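Local coordinates for protein Bug27 (Bordetella pertussis, PDB 2QPQ), which probably binds a small solute in the periplasm for transport, as a Bug-family receptor with a two-lobed Venus flytrap build, at residues A[13-18]-A[67-72]; A[48-53]-A[80-85]; A[95-100]-A[245-250]. All blocks are in the same frame, centred on the assembly; numbering follows the deposited sequence.

Contact 1: residues A[13-18]-A[67-72]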
ATOM      1  N   ILE A  13      -9.638  -7.832 -10.818  1.00 17.08           N
ATOM      2  CA  ILE A  13      -8.331  -8.500 -10.881  1.00 17.50           C
ATOM      3  C   ILE A  13      -7.477  -7.896  -9.801  1.00 16.74           C
ATOM      4  O   ILE A  13      -7.244  -6.679  -9.779  1.00 16.87           O
ATOM      5  CB  ILE A  13      -7.647  -8.341 -12.280  1.00 17.34           C
ATOM      6  CG1 ILE A  13      -8.529  -8.863 -13.455  1.00 19.17           C
ATOM      7  CG2 ILE A  13      -6.248  -8.989 -12.250  1.00 20.26           C
ATOM      8  CD1 ILE A  13      -8.986 -10.287 -13.310  1.00 19.62           C
ATOM      9  N   VAL A  14      -7.072  -8.727  -8.842  1.00 16.44           N
ATOM     10  CA  VAL A  14      -6.287  -8.238  -7.712  1.00 16.87           C
ATOM     11  C   VAL A  14      -4.786  -8.394  -8.002  1.00 16.91           C
ATOM     12  O   VAL A  14      -4.360  -9.462  -8.398  1.00 16.48           O
ATOM     13  CB  VAL A  14      -6.654  -8.974  -6.399  1.00 16.22           C
ATOM     14  CG1 VAL A  14      -6.041  -8.246  -5.230  1.00 16.59           C
ATOM     15  CG2 VAL A  14      -8.172  -9.067  -6.231  1.00 18.13           C
ATOM     16  N   THR A  15      -4.019  -7.331  -7.757  1.00 17.01           N
ATOM     17  CA  THR A  15      -2.598  -7.242  -8.141  1.00 17.39           C
ATOM     18  C   THR A  15      -1.710  -7.875  -7.092  1.00 18.00           C
ATOM     19  O   THR A  15      -0.516  -8.003  -7.291  1.00 17.43           O
ATOM     20  CB  THR A  15      -2.149  -5.764  -8.271  1.00 18.24           C
ATOM     21  OG1 THR A  15      -2.573  -5.030  -7.104  1.00 18.59           O
ATOM     22  CG2 THR A  15      -2.703  -5.127  -9.561  1.00 15.30           C
ATOM     23  N   PHE A  16      -2.295  -8.277  -5.974  1.00 18.45           N
ATOM     24  CA  PHE A  16      -1.525  -8.901  -4.880  1.00 20.27           C
ATOM     25  C   PHE A  16      -2.180 -10.185  -4.424  1.00 20.74           C
ATOM     26  O   PHE A  16      -3.374 -10.407  -4.673  1.00 19.23           O
ATOM     27  CB  PHE A  16      -1.260  -7.881  -3.744  1.00 20.48           C
ATOM     28  CG  PHE A  16      -0.088  -6.982  -4.045  1.00 22.91           C
ATOM     29  CD1 PHE A  16      -0.231  -5.899  -4.925  1.00 23.92           C
ATOM     30  CD2 PHE A  16       1.181  -7.284  -3.564  1.00 22.29           C
ATOM     31  CE1 PHE A  16       0.864  -5.108  -5.281  1.00 22.37           C
ATOM     32  CE2 PHE A  16       2.277  -6.505  -3.911  1.00 22.64           C
ATOM     33  CZ  PHE A  16       2.118  -5.414  -4.770  1.00 21.97           C
ATOM     34  N   PRO A  17      -1.398 -11.062  -3.770  1.00 21.49           N
ATOM     35  CA  PRO A  17      -1.997 -12.333  -3.451  1.00 21.35           C
ATOM     36  C   PRO A  17      -2.904 -12.324  -2.204  1.00 21.16           C
ATOM     37  O   PRO A  17      -2.885 -11.366  -1.427  1.00 20.16           O
ATOM     38  CB  PRO A  17      -0.769 -13.256  -3.271  1.00 21.81           C
ATOM     39  CG  PRO A  17       0.343 -12.418  -2.951  1.00 23.08           C
ATOM     40  CD  PRO A  17       0.020 -10.982  -3.346  1.00 21.15           C
ATOM     41  N   PRO A  18      -3.691 -13.402  -2.005  1.00 21.70           N
ATOM     42  CA  PRO A  18      -4.427 -13.502  -0.733  1.00 21.84           C
ATOM     43  C   PRO A  18      -3.534 -13.360   0.490  1.00 22.24           C
ATOM     44  O   PRO A  18      -2.358 -13.749   0.452  1.00 22.19           O
ATOM     45  CB  PRO A  18      -5.017 -14.899  -0.793  1.00 21.47           C
ATOM     46  CG  PRO A  18      -5.227 -15.099  -2.272  1.00 21.81           C
ATOM     47  CD  PRO A  18      -3.955 -14.567  -2.870  1.00 20.86           C
ATOM     48  N   SER A  67     -14.336  -4.957 -16.201  1.00 17.68           N
ATOM     49  CA  SER A  67     -12.993  -5.407 -15.852  1.00 16.47           C
ATOM     50  C   SER A  67     -12.360  -4.312 -15.018  1.00 16.30           C
ATOM     51  O   SER A  67     -12.188  -3.167 -15.475  1.00 16.34           O
ATOM     52  CB  SER A  67     -12.126  -5.673 -17.089  1.00 15.97           C
ATOM     53  OG  SER A  67     -12.736  -6.652 -17.936  1.00 17.42           O
ATOM     54  N   LEU A  68     -11.980  -4.672 -13.801  1.00 15.73           N
ATOM     55  CA  LEU A  68     -11.404  -3.700 -12.877  1.00 16.23           C
ATOM     56  C   LEU A  68     -10.106  -4.261 -12.314  1.00 15.20           C
ATOM     57  O   LEU A  68      -9.898  -5.478 -12.301  1.00 15.92           O
ATOM     58  CB  LEU A  68     -12.372  -3.401 -11.726  1.00 17.20           C
ATOM     59  CG  LEU A  68     -13.711  -2.735 -12.044  1.00 18.91           C
ATOM     60  CD1 LEU A  68     -14.721  -3.838 -12.293  1.00 20.09           C
ATOM     61  CD2 LEU A  68     -14.149  -1.910 -10.811  1.00 20.11           C
ATOM     62  N   LEU A  69      -9.234  -3.366 -11.876  1.00 14.48           N
ATOM     63  CA  LEU A  69      -7.951  -3.736 -11.313  1.00 13.70           C
ATOM     64  C   LEU A  69      -7.913  -3.237  -9.885  1.00 13.98           C
ATOM     65  O   LEU A  69      -8.076  -2.048  -9.652  1.00 14.00           O
ATOM     66  CB  LEU A  69      -6.809  -3.091 -12.121  1.00 13.51           C
ATOM     67  CG  LEU A  69      -5.433  -3.611 -11.680  1.00 13.46           C
ATOM     68  CD1 LEU A  69      -5.208  -5.086 -12.128  1.00 14.23           C
ATOM     69  CD2 LEU A  69      -4.354  -2.665 -12.258  1.00 12.71           C
ATOM     70  N   MET A  70      -7.765  -4.149  -8.931  1.00 14.30           N
ATOM     71  CA  MET A  70      -7.596  -3.736  -7.530  1.00 14.96           C
ATOM     72  C   MET A  70      -6.115  -3.464  -7.270  1.00 14.55           C
ATOM     73  O   MET A  70      -5.298  -4.357  -7.433  1.00 15.94           O
ATOM     74  CB  MET A  70      -8.094  -4.809  -6.543  1.00 14.44           C
ATOM     75  CG  MET A  70      -7.993  -4.250  -5.099  1.00 14.91           C
ATOM     76  SD  MET A  70      -9.527  -3.350  -4.659  1.00 21.41           S
ATOM     77  CE  MET A  70      -8.995  -2.472  -3.213  1.00 18.56           C
ATOM     78  N   VAL A  71      -5.797  -2.236  -6.892  1.00 14.30           N
ATOM     79  CA  VAL A  71      -4.413  -1.760  -6.748  1.00 14.77           C
ATOM     80  C   VAL A  71      -4.122  -1.245  -5.345  1.00 15.21           C
ATOM     81  O   VAL A  71      -5.019  -0.815  -4.595  1.00 15.06           O
ATOM     82  CB  VAL A  71      -4.045  -0.625  -7.817  1.00 14.22           C
ATOM     83  CG1 VAL A  71      -4.107  -1.192  -9.248  1.00 12.57           C
ATOM     84  CG2 VAL A  71      -5.003   0.661  -7.710  1.00 13.12           C
ATOM     85  N   ASN A  72      -2.841  -1.216  -5.023  1.00 15.99           N
ATOM     86  CA  ASN A  72      -2.390  -0.357  -3.957  1.00 16.55           C
ATOM     87  C   ASN A  72      -1.262   0.531  -4.491  1.00 16.41           C
ATOM     88  O   ASN A  72      -0.947   0.492  -5.684  1.00 16.75           O
ATOM     89  CB  ASN A  72      -1.976  -1.169  -2.724  1.00 16.84           C
ATOM     90  CG  ASN A  72      -0.857  -2.152  -3.017  1.00 18.67           C
ATOM     91  OD1 ASN A  72      -1.050  -3.368  -2.951  1.00 25.07           O
ATOM     92  ND2 ASN A  72       0.301  -1.644  -3.319  1.00 14.37           N
TER
HETATM   93  O   HOH W   1      -1.171  -2.609  -6.841  1.00 18.84           O
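Thr15 meets Met70 through two donors that share one acceptor. The hydroxyl OG1 of Thr15 lies 2.8 Å from Met70 O, in the carbonyl plane and on a lone pair, while Thr15 N reaches the same oxygen over a longer 3.3 Å. A chi1 of 49°, which sets OG1 between the backbone N and the carbonyl carbon, brings the hydroxyl round to this oxygen. Earlier the bonding is that of ordinary parallel strands: Ile13 N donates to Leu68 O at 2.8 Å, and Met70 N to Ile13 O at 2.7 Å. After Val14 the chain turns off the sheet, and a water, in plane at the edge of the Phe16 ring, donates to Thr15 OG1 and accepts from Asn72 N at 2.8 Å.

Side chains split between the two faces of the sheet. On one, CG2 of Ile13 packs on Leu69 CD1 at 4.0 Å, and Thr15 CG2 meets the same methyl at 3.6 Å, crossing the leucine nearly at a right angle; helix 52-59 covers this face through Ala55 and Val58. On the other, Val14 CG1 rests 4.2 Å from Met70 CB, with Ala26 of helix 21-35 packed on both side chains. This parallel pairing belongs to the core of an alpha/beta lobe, and a bound citrate near the Asn72 side chain, probably from the crystallisation liquor, may mark a pocket. Where the strands part, a hydroxyl and a water thus supplement the last, longer backbone bond, keeping the buried polar atoms of Met70 and Asn72 partnered.

Contact 2: residues A[48-53]-A[80-85]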
ATOM      1  N   GLY A  48       1.473 -11.684 -10.425  1.00 19.23           N
ATOM      2  CA  GLY A  48       2.810 -11.749 -11.038  1.00 18.78           C
ATOM      3  C   GLY A  48       3.436 -10.401 -11.281  1.00 18.24           C
ATOM      4  O   GLY A  48       2.740  -9.446 -11.679  1.00 18.25           O
ATOM      5  N   ALA A  49       4.747 -10.334 -11.011  1.00 17.78           N
ATOM      6  CA  ALA A  49       5.617  -9.179 -11.284  1.00 19.50           C
ATOM      7  C   ALA A  49       5.062  -7.940 -10.585  1.00 18.79           C
ATOM      8  O   ALA A  49       4.823  -6.908 -11.225  1.00 18.87           O
ATOM      9  CB  ALA A  49       5.732  -8.925 -12.792  1.00 19.19           C
ATOM     10  N   SER A  50       4.851  -8.068  -9.279  1.00 17.99           N
ATOM     11  CA  SER A  50       4.370  -6.960  -8.429  1.00 17.83           C
ATOM     12  C   SER A  50       3.052  -6.334  -8.915  1.00 16.79           C
ATOM     13  O   SER A  50       2.794  -5.171  -8.677  1.00 17.48           O
ATOM     14  CB  SER A  50       5.463  -5.892  -8.289  1.00 17.49           C
ATOM     15  OG  SER A  50       6.659  -6.498  -7.808  1.00 19.05           O
ATOM     16  N   GLY A  51       2.227  -7.124  -9.588  1.00 16.12           N
ATOM     17  CA  GLY A  51       0.936  -6.664 -10.039  1.00 15.14           C
ATOM     18  C   GLY A  51       0.940  -6.347 -11.529  1.00 16.49           C
ATOM     19  O   GLY A  51      -0.105  -6.034 -12.095  1.00 17.69           O
ATOM     20  N   ASN A  52       2.094  -6.414 -12.174  1.00 16.71           N
ATOM     21  CA  ASN A  52       2.162  -6.034 -13.612  1.00 17.16           C
ATOM     22  C   ASN A  52       1.387  -6.983 -14.507  1.00 17.82           C
ATOM     23  O   ASN A  52       0.842  -6.580 -15.557  1.00 17.58           O
ATOM     24  CB  ASN A  52       3.623  -5.922 -14.061  1.00 17.06           C
ATOM     25  CG  ASN A  52       4.320  -4.736 -13.469  1.00 17.43           C
ATOM     26  OD1 ASN A  52       3.690  -3.768 -13.044  1.00 16.93           O
ATOM     27  ND2 ASN A  52       5.640  -4.772 -13.474  1.00 17.88           N
ATOM     28  N   VAL A  53       1.299  -8.248 -14.088  1.00 18.13           N
ATOM     29  CA  VAL A  53       0.595  -9.233 -14.915  1.00 19.12           C
ATOM     30  C   VAL A  53      -0.873  -8.840 -14.907  1.00 17.72           C
ATOM     31  O   VAL A  53      -1.494  -8.728 -15.964  1.00 16.94           O
ATOM     32  CB  VAL A  53       0.818 -10.696 -14.449  1.00 19.29           C
ATOM     33  CG1 VAL A  53      -0.184 -11.721 -15.116  1.00 19.90           C
ATOM     34  CG2 VAL A  53       2.303 -11.120 -14.678  1.00 19.77           C
ATOM     35  N   GLY A  80       8.685   3.293 -11.957  1.00 20.14           N
ATOM     36  CA  GLY A  80      10.059   3.718 -11.701  1.00 20.99           C
ATOM     37  C   GLY A  80      11.039   2.566 -11.523  1.00 21.79           C
ATOM     38  O   GLY A  80      12.235   2.754 -11.730  1.00 23.68           O
ATOM     39  N   VAL A  81      10.554   1.369 -11.200  1.00 21.57           N
ATOM     40  CA  VAL A  81      11.418   0.246 -10.807  1.00 21.98           C
ATOM     41  C   VAL A  81      11.425  -0.930 -11.781  1.00 23.19           C
ATOM     42  O   VAL A  81      12.213  -1.880 -11.607  1.00 23.42           O
ATOM     43  CB  VAL A  81      11.094  -0.291  -9.371  1.00 22.06           C
ATOM     44  CG1 VAL A  81      11.307   0.825  -8.308  1.00 20.82           C
ATOM     45  CG2 VAL A  81       9.668  -0.899  -9.288  1.00 21.28           C
ATOM     46  N   PHE A  82      10.537  -0.892 -12.779  1.00 23.34           N
ATOM     47  CA  PHE A  82      10.584  -1.853 -13.852  1.00 24.65           C
ATOM     48  C   PHE A  82      11.185  -1.216 -15.082  1.00 25.74           C
ATOM     49  O   PHE A  82      10.804  -0.115 -15.432  1.00 25.71           O
ATOM     50  CB  PHE A  82       9.208  -2.474 -14.128  1.00 24.37           C
ATOM     51  CG  PHE A  82       8.811  -3.471 -13.089  1.00 23.08           C
ATOM     52  CD1 PHE A  82       8.226  -3.045 -11.893  1.00 20.81           C
ATOM     53  CD2 PHE A  82       9.051  -4.826 -13.297  1.00 21.15           C
ATOM     54  CE1 PHE A  82       7.886  -3.968 -10.917  1.00 21.04           C
ATOM     55  CE2 PHE A  82       8.726  -5.763 -12.349  1.00 21.84           C
ATOM     56  CZ  PHE A  82       8.132  -5.339 -11.136  1.00 22.90           C
ATOM     57  N   ARG A  83      12.137  -1.916 -15.699  1.00 27.86           N
ATOM     58  CA  ARG A  83      12.890  -1.397 -16.863  1.00 31.08           C
ATOM     59  C   ARG A  83      11.986  -1.195 -18.075  1.00 31.73           C
ATOM     60  O   ARG A  83      12.071  -0.163 -18.757  1.00 33.53           O
ATOM     61  CB  ARG A  83      14.087  -2.310 -17.205  1.00 31.43           C
ATOM     62  CG  ARG A  83      15.130  -2.406 -16.054  1.00 31.83           C
ATOM     63  CD  ARG A  83      16.337  -3.359 -16.346  1.00 32.43           C
ATOM     64  NE  ARG A  83      17.174  -3.514 -15.144  1.00 36.16           N
ATOM     65  CZ  ARG A  83      18.111  -2.643 -14.773  1.00 36.58           C
ATOM     66  NH1 ARG A  83      18.338  -1.566 -15.512  1.00 38.28           N
ATOM     67  NH2 ARG A  83      18.808  -2.837 -13.660  1.00 38.74           N
ATOM     68  N   ASN A  84      11.079  -2.144 -18.308  1.00 32.74           N
ATOM     69  CA  ASN A  84      10.232  -2.127 -19.507  1.00 32.87           C
ATOM     70  C   ASN A  84       8.781  -2.480 -19.192  1.00 31.93           C
ATOM     71  O   ASN A  84       8.303  -3.567 -19.545  1.00 32.49           O
ATOM     72  CB  ASN A  84      10.748  -3.103 -20.567  1.00 34.15           C
ATOM     73  CG  ASN A  84      12.188  -2.841 -20.980  1.00 37.62           C
ATOM     74  OD1 ASN A  84      13.104  -3.593 -20.598  1.00 41.00           O
ATOM     75  ND2 ASN A  84      12.398  -1.797 -21.783  1.00 41.34           N
ATOM     76  N   LEU A  85       8.080  -1.577 -18.519  1.00 29.94           N
ATOM     77  CA  LEU A  85       6.659  -1.804 -18.200  1.00 28.52           C
ATOM     78  C   LEU A  85       5.869  -1.985 -19.473  1.00 28.04           C
ATOM     79  O   LEU A  85       5.960  -1.163 -20.358  1.00 27.52           O
ATOM     80  CB  LEU A  85       6.129  -0.592 -17.439  1.00 28.32           C
ATOM     81  CG  LEU A  85       5.079  -0.727 -16.354  1.00 29.18           C
ATOM     82  CD1 LEU A  85       5.580  -1.614 -15.279  1.00 25.86           C
ATOM     83  CD2 LEU A  85       4.749   0.663 -15.846  1.00 27.64           C
TER
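Gly48 O accepts two backbone bonds, from Gly51 N at 3.2 Å and from Val53 N at 3.1 Å, which arrive from opposite faces of its carbonyl plane. The tight loop they close carries Ala49, Ser50 and Asn52, the residues that meet Phe82 across the contact. A further bond, from Asn52 N to Ala49 O at 2.9 Å, overlaps the first, and Ala49, Ser50 and Gly51 all have positive phi, which reaches 103° at Gly51. Here the loop hands over to helix 52-59, with Gly51 as its N-cap.

Phe82 belongs to the irregular chain that follows helix 74-81, so the contact joins the start of one helix to the exit of the next in this alpha/beta lobe. Phe82 CG stands anti to the carbonyl carbon and beside the backbone N (chi1 -75°), and the ring reaches out to the 48-53 loop. The amide of Asn52 comes at it head-on and ends over the centre of one face, its plane turned 72° from that of the ring. Ser50 OG lies instead at the ring edge, near the plane, 3.8 Å from Phe82 CZ, and Ala49 O approaches CZ obliquely at 3.7 Å. On the chain beyond, Leu85 crosses Asn52 at about a right angle, placing its CD1 methyl 3.8 Å from Asn52 CG. Asn78 of helix 74-81 touches both Ser50 and Asn52, and the C-terminal Asp301 touches Phe82.

Contact 3: residues A[95-100]-A[245-250]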
ATOM      1  N   ALA A  95      -8.905   5.887 -12.944  1.00 15.75           N
ATOM      2  CA  ALA A  95      -9.253   5.608 -11.555  1.00 16.21           C
ATOM      3  C   ALA A  95     -10.747   5.628 -11.326  1.00 16.32           C
ATOM      4  O   ALA A  95     -11.477   6.403 -11.954  1.00 17.85           O
ATOM      5  CB  ALA A  95      -8.585   6.650 -10.652  1.00 15.94           C
ATOM      6  N   VAL A  96     -11.209   4.769 -10.425  1.00 15.50           N
ATOM      7  CA  VAL A  96     -12.622   4.730 -10.031  1.00 16.23           C
ATOM      8  C   VAL A  96     -12.798   5.205  -8.604  1.00 16.03           C
ATOM      9  O   VAL A  96     -13.546   6.181  -8.325  1.00 16.40           O
ATOM     10  CB  VAL A  96     -13.191   3.305 -10.155  1.00 15.01           C
ATOM     11  CG1 VAL A  96     -14.640   3.266  -9.623  1.00 17.19           C
ATOM     12  CG2 VAL A  96     -13.125   2.893 -11.658  1.00 17.50           C
ATOM     13  N   ILE A  97     -12.084   4.555  -7.691  1.00 15.19           N
ATOM     14  CA  ILE A  97     -12.257   4.887  -6.272  1.00 15.09           C
ATOM     15  C   ILE A  97     -11.072   4.433  -5.460  1.00 14.88           C
ATOM     16  O   ILE A  97     -10.557   3.347  -5.693  1.00 14.99           O
ATOM     17  CB  ILE A  97     -13.592   4.269  -5.674  1.00 14.92           C
ATOM     18  CG1 ILE A  97     -13.821   4.703  -4.217  1.00 14.97           C
ATOM     19  CG2 ILE A  97     -13.618   2.706  -5.802  1.00 14.40           C
ATOM     20  CD1 ILE A  97     -15.279   4.344  -3.703  1.00 15.11           C
ATOM     21  N   ASN A  98     -10.643   5.290  -4.529  1.00 15.30           N
ATOM     22  CA  ASN A  98      -9.740   4.889  -3.453  1.00 16.13           C
ATOM     23  C   ASN A  98     -10.543   4.650  -2.200  1.00 16.81           C
ATOM     24  O   ASN A  98     -11.212   5.582  -1.719  1.00 16.27           O
ATOM     25  CB  ASN A  98      -8.717   5.988  -3.193  1.00 17.48           C
ATOM     26  CG  ASN A  98      -7.840   5.683  -2.009  1.00 18.18           C
ATOM     27  OD1 ASN A  98      -7.438   4.534  -1.817  1.00 17.97           O
ATOM     28  ND2 ASN A  98      -7.535   6.712  -1.205  1.00 18.20           N
ATOM     29  N   VAL A  99     -10.473   3.418  -1.675  1.00 16.63           N
ATOM     30  CA  VAL A  99     -11.334   2.973  -0.561  1.00 17.91           C
ATOM     31  C   VAL A  99     -10.682   2.955   0.856  1.00 17.90           C
ATOM     32  O   VAL A  99     -11.378   2.906   1.876  1.00 17.10           O
ATOM     33  CB  VAL A  99     -11.985   1.610  -0.863  1.00 17.43           C
ATOM     34  CG1 VAL A  99     -12.776   1.639  -2.180  1.00 17.53           C
ATOM     35  CG2 VAL A  99     -10.929   0.486  -0.945  1.00 16.91           C
ATOM     36  N   ALA A 100      -9.358   2.995   0.925  1.00 19.11           N
ATOM     37  CA  ALA A 100      -8.662   2.882   2.206  1.00 19.14           C
ATOM     38  C   ALA A 100      -7.208   3.259   2.107  1.00 20.18           C
ATOM     39  O   ALA A 100      -6.511   2.932   1.110  1.00 20.44           O
ATOM     40  CB  ALA A 100      -8.737   1.456   2.737  1.00 19.07           C
ATOM     41  N   LYS A 245     -20.630   5.331 -12.210  1.00 20.62           N
ATOM     42  CA  LYS A 245     -21.548   4.240 -11.852  1.00 22.35           C
ATOM     43  C   LYS A 245     -20.891   3.210 -10.925  1.00 20.85           C
ATOM     44  O   LYS A 245     -21.463   2.807  -9.897  1.00 19.56           O
ATOM     45  CB  LYS A 245     -22.118   3.590 -13.119  1.00 22.73           C
ATOM     46  CG  LYS A 245     -23.201   4.486 -13.710  1.00 26.82           C
ATOM     47  CD  LYS A 245     -23.823   3.996 -15.029  1.00 29.40           C
ATOM     48  CE  LYS A 245     -22.861   4.116 -16.232  1.00 34.98           C
ATOM     49  NZ  LYS A 245     -23.048   2.942 -17.123  1.00 40.79           N
ATOM     50  N   LEU A 246     -19.671   2.814 -11.283  1.00 18.94           N
ATOM     51  CA  LEU A 246     -18.864   1.968 -10.427  1.00 18.27           C
ATOM     52  C   LEU A 246     -18.526   2.616  -9.089  1.00 18.42           C
ATOM     53  O   LEU A 246     -18.720   1.980  -8.040  1.00 20.48           O
ATOM     54  CB  LEU A 246     -17.592   1.546 -11.156  1.00 17.73           C
ATOM     55  CG  LEU A 246     -17.792   0.477 -12.251  1.00 17.73           C
ATOM     56  CD1 LEU A 246     -16.508   0.423 -13.041  1.00 18.04           C
ATOM     57  CD2 LEU A 246     -18.100  -0.904 -11.658  1.00 18.12           C
ATOM     58  N   TYR A 247     -18.034   3.857  -9.127  1.00 17.95           N
ATOM     59  CA  TYR A 247     -17.782   4.647  -7.956  1.00 17.98           C
ATOM     60  C   TYR A 247     -18.987   4.634  -7.024  1.00 18.50           C
ATOM     61  O   TYR A 247     -18.817   4.358  -5.847  1.00 17.86           O
ATOM     62  CB  TYR A 247     -17.318   6.107  -8.254  1.00 18.15           C
ATOM     63  CG  TYR A 247     -17.202   6.872  -6.927  1.00 17.59           C
ATOM     64  CD1 TYR A 247     -15.997   6.887  -6.204  1.00 15.29           C
ATOM     65  CD2 TYR A 247     -18.313   7.507  -6.369  1.00 19.45           C
ATOM     66  CE1 TYR A 247     -15.911   7.528  -4.964  1.00 16.27           C
ATOM     67  CE2 TYR A 247     -18.239   8.119  -5.136  1.00 18.86           C
ATOM     68  CZ  TYR A 247     -17.041   8.120  -4.441  1.00 17.84           C
ATOM     69  OH  TYR A 247     -16.975   8.716  -3.214  1.00 18.27           O
ATOM     70  N   ASP A 248     -20.187   4.904  -7.553  1.00 18.55           N
ATOM     71  CA  ASP A 248     -21.384   5.087  -6.711  1.00 20.80           C
ATOM     72  C   ASP A 248     -21.654   3.768  -5.946  1.00 21.35           C
ATOM     73  O   ASP A 248     -21.854   3.750  -4.722  1.00 22.26           O
ATOM     74  CB  ASP A 248     -22.596   5.541  -7.586  1.00 20.23           C
ATOM     75  CG  ASP A 248     -22.510   7.006  -8.012  1.00 23.39           C
ATOM     76  OD1 ASP A 248     -21.611   7.735  -7.505  1.00 22.54           O
ATOM     77  OD2 ASP A 248     -23.343   7.450  -8.870  1.00 26.56           O
ATOM     78  N   GLY A 249     -21.572   2.658  -6.671  1.00 21.10           N
ATOM     79  CA  GLY A 249     -21.844   1.341  -6.117  1.00 21.06           C
ATOM     80  C   GLY A 249     -20.849   0.960  -5.038  1.00 20.87           C
ATOM     81  O   GLY A 249     -21.236   0.504  -3.945  1.00 19.92           O
ATOM     82  N   ILE A 250     -19.570   1.174  -5.327  1.00 19.66           N
ATOM     83  CA  ILE A 250     -18.512   0.816  -4.387  1.00 20.53           C
ATOM     84  C   ILE A 250     -18.537   1.723  -3.158  1.00 20.84           C
ATOM     85  O   ILE A 250     -18.319   1.252  -2.058  1.00 21.50           O
ATOM     86  CB  ILE A 250     -17.108   0.797  -5.061  1.00 18.90           C
ATOM     87  CG1 ILE A 250     -17.082  -0.256  -6.207  1.00 19.77           C
ATOM     88  CG2 ILE A 250     -16.044   0.445  -4.063  1.00 19.47           C
ATOM     89  CD1 ILE A 250     -16.059  -0.041  -7.285  1.00 18.73           C
TER
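The ring of Tyr247 turns an edge to Val96, whose carbonyl oxygen lies near the ring plane, 3.3 Å from Tyr247 CD1. Asp248 OD1, from the same helix, is also in plane at the edge. Ile97 approaches obliquely and crosses the tyrosine at about a right angle, its CD1 methyl 3.5 Å from Tyr247 CE1. With CG anti to the backbone N (chi1 175°), the ring swings beside Ile97, which meets CD1 and CE1; its hydroxyl is bonded to Ser272 O.

Val96 and Ile97 both sit across from Leu232 of strand 227-235, a classic beta bulge. It turns two consecutive side chains toward helix 240-254, which runs at 20° to the strand segment, in the same sense, at an axis distance of 7.4 Å. Val96 CG1 presses on the helix backbone, 3.5 Å from Tyr247 N, and on Leu246 CB. Ile97 CG2 meets Ile250 CG2 at 3.7 Å, and Val99 CG1 touches that same isoleucine methyl at 4.0 Å. Helix 21-35 covers Ile250 through Ile29 and Leu33. Arg243 of helix 240-254 hydrogen-bonds Ala95 O; between the segments, Val96 O at the ring edge aside, the packing is apolar, with the bulge supplying an extra side chain.

Overall arrangement
Contacts 1 and 3 are buried and reach the same sheet, whereas contact 2 lies at the surface. Contacts 1 and 3 touch: strands 67-72 and 93-109 sit in one sheet with strand 227-235 between them, and side chains of 67-72 reach helix 240-254, where Leu68 CD2 is 4.0 Å from Leu246 CD1, and Val99, near which Met70 packs. Contact 2 adjoins contact 1 through Gly51, packed against Thr15, and its segments flank strand 67-72 along the chain. It stays about 15 Å from contact 3 at the nearest atoms. Chemistry follows place: backbone hydrogen bonds and a water join the strands of contact 1, aliphatic packing dominates contact 3, and in contact 2 polar side chains gather round one aromatic ring.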